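Local coordinates for uncharacterized protein lp_2664 (Lactobacillus plantarum WCFS1, PDB 2PJQ) that is of unknown function but carries an HD domain, and so is probably a metal-dependent phosphohydrolase, at residues B[61-66]-B[100-105]. Sequence-based numbering, arbitrary orientation.
Sequences WLHDVI and AIIDHM
The imidazole of His63 meets Ile102 and selenomethionine Met105 with different parts of its surface. From Met105 the methyl CE sits over one face in a CH-pi contact, 3.3 Å from the centroid of the His63 ring and 11° off its normal; the selenium SE lies farther above the same face. A long unbranched side chain suits this place, since it can reach across and set its terminal methyl over the ring centre. Ile102 arrives at the ring's edge, its CG2 lying 3.6 Å from His63 CD2 and close to the backbone at His63 CA. Beta-branching suits Ile102 because the other arm, ending in CD1, runs to Leu62, with 3.8 Å between Ile102 CD1 and Leu62 CB. Ile66 also directs its CB toward 100-105, though the placement of its end is doubtful.

Behind this shell, helix 53-62 carries the chain toward His63 and Asp64, and Met105 lies in the loop beyond helix 92-102. With its CG anti to the backbone N (chi1 166°), His63 turns its ring toward that loop, where NE2 makes a weak hydrogen bond to Ser106. Replacing this imidazole with an alanine's methyl is likely to leave the Met105 methyl without an aromatic face to rest on and Ser106 without its weak hydrogen-bond partner. Asp64 points the other way and is weakly hydrogen-bonded to His34. His34, His63, Asp64 and Asp128 converge in a pattern consistent with the metal site of HD-domain hydrolases, although no metal is bound to them here. A methyl over one face and a weak hydrogen bond at NE2 would thus probably restrain the imidazole, which may serve as a metal ligand as in other HD-domain proteins.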
ATOM      1  N   TRP B  61     -13.154  15.372 -12.965  1.00  9.49           N
ATOM      2  CA  TRP B  61     -12.575  16.142 -11.871  1.00  9.89           C
ATOM      3  C   TRP B  61     -13.365  15.968 -10.593  1.00 10.68           C
ATOM      4  O   TRP B  61     -12.795  15.831  -9.513  1.00 11.23           O
ATOM      5  CB  TRP B  61     -12.568  17.641 -12.205  1.00  6.42           C
ATOM      6  CG  TRP B  61     -11.536  18.096 -13.193  1.00  3.92           C
ATOM      7  CD1 TRP B  61     -11.764  18.691 -14.405  1.00  4.29           C
ATOM      8  CD2 TRP B  61     -10.124  18.035 -13.033  1.00  2.74           C
ATOM      9  NE1 TRP B  61     -10.569  19.010 -15.015  1.00  3.36           N
ATOM     10  CE2 TRP B  61      -9.543  18.616 -14.193  1.00  3.70           C
ATOM     11  CE3 TRP B  61      -9.280  17.550 -12.022  1.00  1.91           C
ATOM     12  CZ2 TRP B  61      -8.161  18.720 -14.368  1.00  2.42           C
ATOM     13  CZ3 TRP B  61      -7.906  17.655 -12.194  1.00  1.26           C
ATOM     14  CH2 TRP B  61      -7.360  18.237 -13.362  1.00  2.77           C
ATOM     15  N   LEU B  62     -14.686  15.955 -10.730  1.00  6.99           N
ATOM     16  CA  LEU B  62     -15.575  15.886  -9.576  1.00  6.33           C
ATOM     17  C   LEU B  62     -16.054  14.556  -8.999  1.00  6.47           C
ATOM     18  O   LEU B  62     -16.782  14.562  -8.016  1.00  6.18           O
ATOM     19  CB  LEU B  62     -16.793  16.779  -9.856  1.00  6.93           C
ATOM     20  CG  LEU B  62     -16.532  18.262 -10.184  1.00  5.56           C
ATOM     21  CD1 LEU B  62     -17.813  18.903 -10.705  1.00  6.63           C
ATOM     22  CD2 LEU B  62     -16.028  19.010  -8.956  1.00  1.58           C
ATOM     23  N   HIS B  63     -15.671  13.415  -9.557  1.00 12.71           N
ATOM     24  CA  HIS B  63     -16.162  12.160  -8.980  1.00 14.75           C
ATOM     25  C   HIS B  63     -15.740  11.871  -7.540  1.00 17.30           C
ATOM     26  O   HIS B  63     -16.569  11.494  -6.716  1.00 18.94           O
ATOM     27  CB  HIS B  63     -15.764  10.945  -9.801  1.00 12.38           C
ATOM     28  CG  HIS B  63     -15.972   9.659  -9.064  1.00 15.09           C
ATOM     29  ND1 HIS B  63     -14.964   8.742  -8.862  1.00 14.53           N
ATOM     30  CD2 HIS B  63     -17.052   9.186  -8.391  1.00 16.32           C
ATOM     31  CE1 HIS B  63     -15.412   7.763  -8.094  1.00 16.01           C
ATOM     32  NE2 HIS B  63     -16.677   8.011  -7.792  1.00 14.35           N
ATOM     33  N   ASP B  64     -14.455  12.011  -7.242  1.00 17.06           N
ATOM     34  CA  ASP B  64     -13.974  11.729  -5.906  1.00 19.93           C
ATOM     35  C   ASP B  64     -14.382  12.738  -4.853  1.00 21.54           C
ATOM     36  O   ASP B  64     -14.474  12.415  -3.685  1.00 21.60           O
ATOM     37  CB  ASP B  64     -12.450  11.624  -5.904  1.00 24.62           C
ATOM     38  CG  ASP B  64     -11.956  10.364  -6.561  1.00 27.17           C
ATOM     39  OD1 ASP B  64     -12.651   9.326  -6.468  1.00 28.74           O
ATOM     40  OD2 ASP B  64     -10.858  10.402  -7.156  1.00 29.38           O
ATOM     41  N   VAL B  65     -14.617  13.971  -5.254  1.00 24.74           N
ATOM     42  CA  VAL B  65     -14.963  15.048  -4.317  1.00 25.39           C
ATOM     43  C   VAL B  65     -16.151  14.711  -3.527  1.00 27.52           C
ATOM     44  O   VAL B  65     -16.356  15.232  -2.385  1.00 29.26           O
ATOM     45  CB  VAL B  65     -15.288  16.322  -5.083  1.00 24.70           C
ATOM     46  CG1 VAL B  65     -16.169  17.251  -4.275  1.00 25.07           C
ATOM     47  CG2 VAL B  65     -14.004  17.011  -5.458  1.00 25.45           C
ATOM     48  N   ILE B  66     -16.869  13.829  -4.110  1.00 31.30           N
ATOM     49  CA  ILE B  66     -18.029  13.540  -3.412  1.00 34.75           C
ATOM     50  C   ILE B  66     -18.315  12.154  -3.090  1.00 37.90           C
ATOM     51  O   ILE B  66     -19.397  11.880  -2.522  1.00 39.75           O
ATOM     52  CB  ILE B  66     -19.386  13.911  -4.048  1.00 33.49           C
ATOM     53  CG1 ILE B  66     -20.079  12.985  -5.012  1.00 32.77           C
ATOM     54  CG2 ILE B  66     -19.750  15.356  -4.328  1.00 31.15           C
ATOM     55  CD1 ILE B  66     -19.830  12.676  -6.140  1.00 30.85           C
ATOM     56  N   ALA B 100     -25.397  12.798 -12.962  1.00  1.00           N
ATOM     57  CA  ALA B 100     -25.831  11.661 -13.745  1.00  1.00           C
ATOM     58  C   ALA B 100     -24.662  10.707 -13.863  1.00  1.03           C
ATOM     59  O   ALA B 100     -24.819   9.496 -13.768  1.00  1.32           O
ATOM     60  CB  ALA B 100     -26.248  12.117 -15.111  1.00  2.27           C
ATOM     61  N   ILE B 101     -23.477  11.269 -14.066  1.00  6.03           N
ATOM     62  CA  ILE B 101     -22.271  10.470 -14.195  1.00  9.27           C
ATOM     63  C   ILE B 101     -21.774  10.027 -12.818  1.00 12.42           C
ATOM     64  O   ILE B 101     -22.093   8.953 -12.328  1.00 10.90           O
ATOM     65  CB  ILE B 101     -21.156  11.276 -14.898  1.00  7.34           C
ATOM     66  CG1 ILE B 101     -21.550  11.542 -16.351  1.00  5.89           C
ATOM     67  CG2 ILE B 101     -19.830  10.515 -14.823  1.00  7.31           C
ATOM     68  CD1 ILE B 101     -20.619  12.475 -17.084  1.00  5.92           C
ATOM     69  N   ILE B 102     -20.980  10.883 -12.207  1.00 19.06           N
ATOM     70  CA  ILE B 102     -20.418  10.632 -10.900  1.00 23.76           C
ATOM     71  C   ILE B 102     -21.206   9.651 -10.053  1.00 26.04           C
ATOM     72  O   ILE B 102     -20.697   8.593  -9.686  1.00 28.73           O
ATOM     73  CB  ILE B 102     -20.305  11.936 -10.146  1.00 24.12           C
ATOM     74  CG1 ILE B 102     -19.586  12.954 -11.023  1.00 23.57           C
ATOM     75  CG2 ILE B 102     -19.569  11.725  -8.857  1.00 26.53           C
ATOM     76  CD1 ILE B 102     -19.672  14.328 -10.462  1.00 28.14           C
ATOM     77  N   ASP B 103     -22.456   9.989  -9.763  1.00 28.91           N
ATOM     78  CA  ASP B 103     -23.295   9.151  -8.912  1.00 31.07           C
ATOM     79  C   ASP B 103     -23.778   7.796  -9.436  1.00 32.25           C
ATOM     80  O   ASP B 103     -24.344   7.018  -8.664  1.00 32.01           O
ATOM     81  CB  ASP B 103     -24.501   9.968  -8.428  1.00 32.25           C
ATOM     82  CG  ASP B 103     -24.087  11.175  -7.587  1.00 34.11           C
ATOM     83  OD1 ASP B 103     -23.186  11.031  -6.735  1.00 35.11           O
ATOM     84  OD2 ASP B 103     -24.660  12.269  -7.763  1.00 36.79           O
ATOM     85  N   HIS B 104     -23.546   7.498 -10.715  1.00 30.13           N
ATOM     86  CA  HIS B 104     -24.002   6.236 -11.306  1.00 30.53           C
ATOM     87  C   HIS B 104     -22.963   5.599 -12.214  1.00 33.62           C
ATOM     88  O   HIS B 104     -23.286   5.111 -13.292  1.00 34.28           O
ATOM     89  CB  HIS B 104     -25.260   6.481 -12.128  1.00 30.54           C
ATOM     90  CG  HIS B 104     -26.292   7.293 -11.419  1.00 29.00           C
ATOM     91  ND1 HIS B 104     -26.989   6.824 -10.326  1.00 28.53           N
ATOM     92  CD2 HIS B 104     -26.727   8.558 -11.628  1.00 28.93           C
ATOM     93  CE1 HIS B 104     -27.806   7.765  -9.890  1.00 28.41           C
ATOM     94  NE2 HIS B 104     -27.667   8.827 -10.663  1.00 29.43           N
HETATM   95  N   MSE B 105     -21.713   5.593 -11.775  1.00 40.65           N
HETATM   96  CA  MSE B 105     -20.635   5.023 -12.567  1.00 42.92           C
HETATM   97  C   MSE B 105     -19.740   4.174 -11.679  1.00 44.24           C
HETATM   98  O   MSE B 105     -18.854   3.469 -12.165  1.00 43.79           O
HETATM   99  CB  MSE B 105     -19.805   6.140 -13.148  1.00 46.04           C
HETATM  100  CG  MSE B 105     -19.334   7.067 -12.064  1.00 49.95           C
HETATM  101 SE   MSE B 105     -17.806   8.045 -12.613  1.00 54.54          SE
HETATM  102  CE  MSE B 105     -16.508   7.287 -11.399  1.00 54.54           C
TER